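Local coordinates for 3-oxoacyl-[acyl-carrier-protein] synthase, mitochondrial (Arabidopsis thaliana, PDB 2IX4), which catalyses the condensation steps of mitochondrial fatty acid synthesis, lengthening acyl chains by two carbons taken from malonyl-ACP, at residues A[3-8]-A[426-431]. Sequence-based numbering, arbitrary orientation.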
ATOM      1  N   VAL A   3       0.536 -17.166 -15.712  1.00 21.84           N
ATOM      2  CA  VAL A   3       0.240 -15.745 -15.888  1.00 21.47           C
ATOM      3  C   VAL A   3       1.139 -15.147 -16.966  1.00 21.40           C
ATOM      4  O   VAL A   3       2.367 -15.243 -16.890  1.00 21.37           O
ATOM      5  CB  VAL A   3       0.395 -14.961 -14.554  1.00 21.56           C
ATOM      6  CG1 VAL A   3       0.037 -13.490 -14.738  1.00 20.67           C
ATOM      7  CG2 VAL A   3      -0.471 -15.590 -13.458  1.00 21.22           C
ATOM      8  N   VAL A   4       0.518 -14.542 -17.973  1.00 21.25           N
ATOM      9  CA  VAL A   4       1.257 -13.931 -19.076  1.00 21.28           C
ATOM     10  C   VAL A   4       0.982 -12.430 -19.193  1.00 21.20           C
ATOM     11  O   VAL A   4       0.006 -11.919 -18.638  1.00 21.32           O
ATOM     12  CB  VAL A   4       0.990 -14.636 -20.442  1.00 21.27           C
ATOM     13  CG1 VAL A   4       1.461 -16.082 -20.412  1.00 21.32           C
ATOM     14  CG2 VAL A   4      -0.479 -14.537 -20.849  1.00 21.17           C
ATOM     15  N   VAL A   5       1.855 -11.737 -19.917  1.00 20.93           N
ATOM     16  CA  VAL A   5       1.744 -10.300 -20.119  1.00 20.55           C
ATOM     17  C   VAL A   5       1.232 -10.056 -21.533  1.00 20.39           C
ATOM     18  O   VAL A   5       1.842 -10.512 -22.503  1.00 20.35           O
ATOM     19  CB  VAL A   5       3.107  -9.598 -19.921  1.00 20.50           C
ATOM     20  CG1 VAL A   5       2.969  -8.094 -20.111  1.00 20.38           C
ATOM     21  CG2 VAL A   5       3.676  -9.910 -18.539  1.00 20.59           C
ATOM     22  N   THR A   6       0.112  -9.342 -21.644  1.00 20.14           N
ATOM     23  CA  THR A   6      -0.535  -9.117 -22.937  1.00 19.86           C
ATOM     24  C   THR A   6      -0.631  -7.642 -23.330  1.00 19.74           C
ATOM     25  O   THR A   6      -1.048  -7.321 -24.441  1.00 19.54           O
ATOM     26  CB  THR A   6      -1.948  -9.756 -22.988  1.00 19.91           C
ATOM     27  OG1 THR A   6      -2.717  -9.326 -21.858  1.00 19.90           O
ATOM     28  CG2 THR A   6      -1.859 -11.272 -22.985  1.00 20.19           C
ATOM     29  N   GLY A   7      -0.240  -6.749 -22.426  1.00 19.64           N
ATOM     30  CA  GLY A   7      -0.280  -5.316 -22.703  1.00 19.41           C
ATOM     31  C   GLY A   7       0.741  -4.546 -21.895  1.00 19.49           C
ATOM     32  O   GLY A   7       0.951  -4.840 -20.721  1.00 19.20           O
ATOM     33  N   LEU A   8       1.376  -3.566 -22.536  1.00 19.65           N
ATOM     34  CA  LEU A   8       2.367  -2.713 -21.879  1.00 19.72           C
ATOM     35  C   LEU A   8       1.988  -1.241 -22.025  1.00 20.05           C
ATOM     36  O   LEU A   8       1.517  -0.812 -23.082  1.00 19.75           O
ATOM     37  CB  LEU A   8       3.767  -2.951 -22.461  1.00 19.74           C
ATOM     38  CG  LEU A   8       4.385  -4.357 -22.499  1.00 19.29           C
ATOM     39  CD1 LEU A   8       5.702  -4.330 -23.252  1.00 18.97           C
ATOM     40  CD2 LEU A   8       4.595  -4.928 -21.110  1.00 18.97           C
ATOM     41  N   LEU A 426      11.254  -9.825  -9.699  1.00 21.23           N
ATOM     42  CA  LEU A 426      10.322 -10.359 -10.690  1.00 21.32           C
ATOM     43  C   LEU A 426      11.084 -11.060 -11.801  1.00 21.51           C
ATOM     44  O   LEU A 426      12.017 -10.494 -12.368  1.00 21.60           O
ATOM     45  CB  LEU A 426       9.447  -9.245 -11.284  1.00 21.30           C
ATOM     46  CG  LEU A 426       8.504  -8.466 -10.358  1.00 21.12           C
ATOM     47  CD1 LEU A 426       7.855  -7.321 -11.118  1.00 21.19           C
ATOM     48  CD2 LEU A 426       7.442  -9.375  -9.736  1.00 21.48           C
ATOM     49  N   LEU A 427      10.685 -12.293 -12.109  1.00 21.69           N
ATOM     50  CA  LEU A 427      11.350 -13.077 -13.143  1.00 21.69           C
ATOM     51  C   LEU A 427      10.401 -13.428 -14.284  1.00 21.78           C
ATOM     52  O   LEU A 427       9.383 -14.099 -14.085  1.00 21.70           O
ATOM     53  CB  LEU A 427      12.002 -14.335 -12.547  1.00 21.83           C
ATOM     54  CG  LEU A 427      12.764 -15.300 -13.468  1.00 22.22           C
ATOM     55  CD1 LEU A 427      13.808 -14.581 -14.322  1.00 23.38           C
ATOM     56  CD2 LEU A 427      13.421 -16.399 -12.655  1.00 22.46           C
ATOM     57  N   PHE A 428      10.752 -12.954 -15.476  1.00 21.88           N
ATOM     58  CA  PHE A 428       9.966 -13.181 -16.684  1.00 22.10           C
ATOM     59  C   PHE A 428      10.692 -14.145 -17.612  1.00 22.45           C
ATOM     60  O   PHE A 428      11.917 -14.256 -17.568  1.00 22.14           O
ATOM     61  CB  PHE A 428       9.715 -11.860 -17.417  1.00 21.91           C
ATOM     62  CG  PHE A 428       8.959 -10.847 -16.609  1.00 21.44           C
ATOM     63  CD1 PHE A 428       9.630  -9.975 -15.757  1.00 20.78           C
ATOM     64  CD2 PHE A 428       7.574 -10.759 -16.706  1.00 21.07           C
ATOM     65  CE1 PHE A 428       8.934  -9.039 -15.004  1.00 20.81           C
ATOM     66  CE2 PHE A 428       6.868  -9.824 -15.963  1.00 21.12           C
ATOM     67  CZ  PHE A 428       7.551  -8.959 -15.110  1.00 20.98           C
ATOM     68  N   ALA A 429       9.925 -14.837 -18.450  1.00 23.00           N
ATOM     69  CA  ALA A 429      10.481 -15.744 -19.445  1.00 23.74           C
ATOM     70  C   ALA A 429       9.628 -15.729 -20.701  1.00 24.38           C
ATOM     71  O   ALA A 429       8.428 -15.466 -20.633  1.00 24.41           O
ATOM     72  CB  ALA A 429      10.578 -17.158 -18.885  1.00 23.63           C
ATOM     73  N   SER A 430      10.245 -16.000 -21.848  1.00 25.25           N
ATOM     74  CA  SER A 430       9.497 -16.177 -23.093  1.00 26.13           C
ATOM     75  C   SER A 430       8.637 -17.438 -22.995  1.00 26.69           C
ATOM     76  O   SER A 430       8.962 -18.363 -22.241  1.00 26.70           O
ATOM     77  CB  SER A 430      10.441 -16.258 -24.290  1.00 26.11           C
ATOM     78  OG  SER A 430      11.318 -17.362 -24.168  1.00 26.89           O
ATOM     79  N   ILE A 431       7.546 -17.472 -23.752  1.00 27.49           N
ATOM     80  CA  ILE A 431       6.574 -18.563 -23.648  1.00 28.32           C
ATOM     81  C   ILE A 431       6.116 -19.059 -25.024  1.00 28.67           C
ATOM     82  O   ILE A 431       5.832 -20.243 -25.212  1.00 29.08           O
ATOM     83  CB  ILE A 431       5.368 -18.166 -22.726  1.00 28.47           C
ATOM     84  CG1 ILE A 431       4.445 -19.364 -22.456  1.00 28.88           C
ATOM     85  CG2 ILE A 431       4.603 -16.967 -23.295  1.00 28.56           C
ATOM     86  CD1 ILE A 431       3.527 -19.184 -21.256  1.00 29.19           C
ATOM     87  OXT ILE A 431       6.038 -18.296 -25.988  1.00 29.02           O
TER
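Val4 and Val5 of strand 3-12 each meet one side chain from the C-terminal end of the chain, a worked example of how segments that share no backbone pairing still touch through their side chains. Val5 and Phe428 belong to strands separated by a third, whereas Ile431 belongs to the tail that follows strand 422-429. CG1 of Val4 lies 3.8 Å from CD1 of Ile431, a methyl-to-methyl contact in which the two side chains cross at about a right angle. Ile431 gets there by extension: CG1 points away from the backbone N (chi1 -172°) and a chi2 of 162° keeps the branch stretched, carrying CD1 across to the valine. The second pair lies deeper, where CG2 of Val5 comes obliquely to the Phe428 ring and stands 4.1 Å from CE2. Both contacts are apolar and the area they bury is small, 116 Å² over the two segments. The backbones stay well apart, 8.4 Å at their nearest, between CA of Val4 and CA of Ile431. Ile270 touches both Val4 and Ile431, while Leu257 of strand 251-259 packs on Val5. Strand 272-281 lies between 3-12 and 422-429 in one mixed sheet of the thiolase-like fold, pairing antiparallel with each and sending Leu274 against Phe428, and helix 364-378 covers the Phe428 side with Ile373 and Ile376.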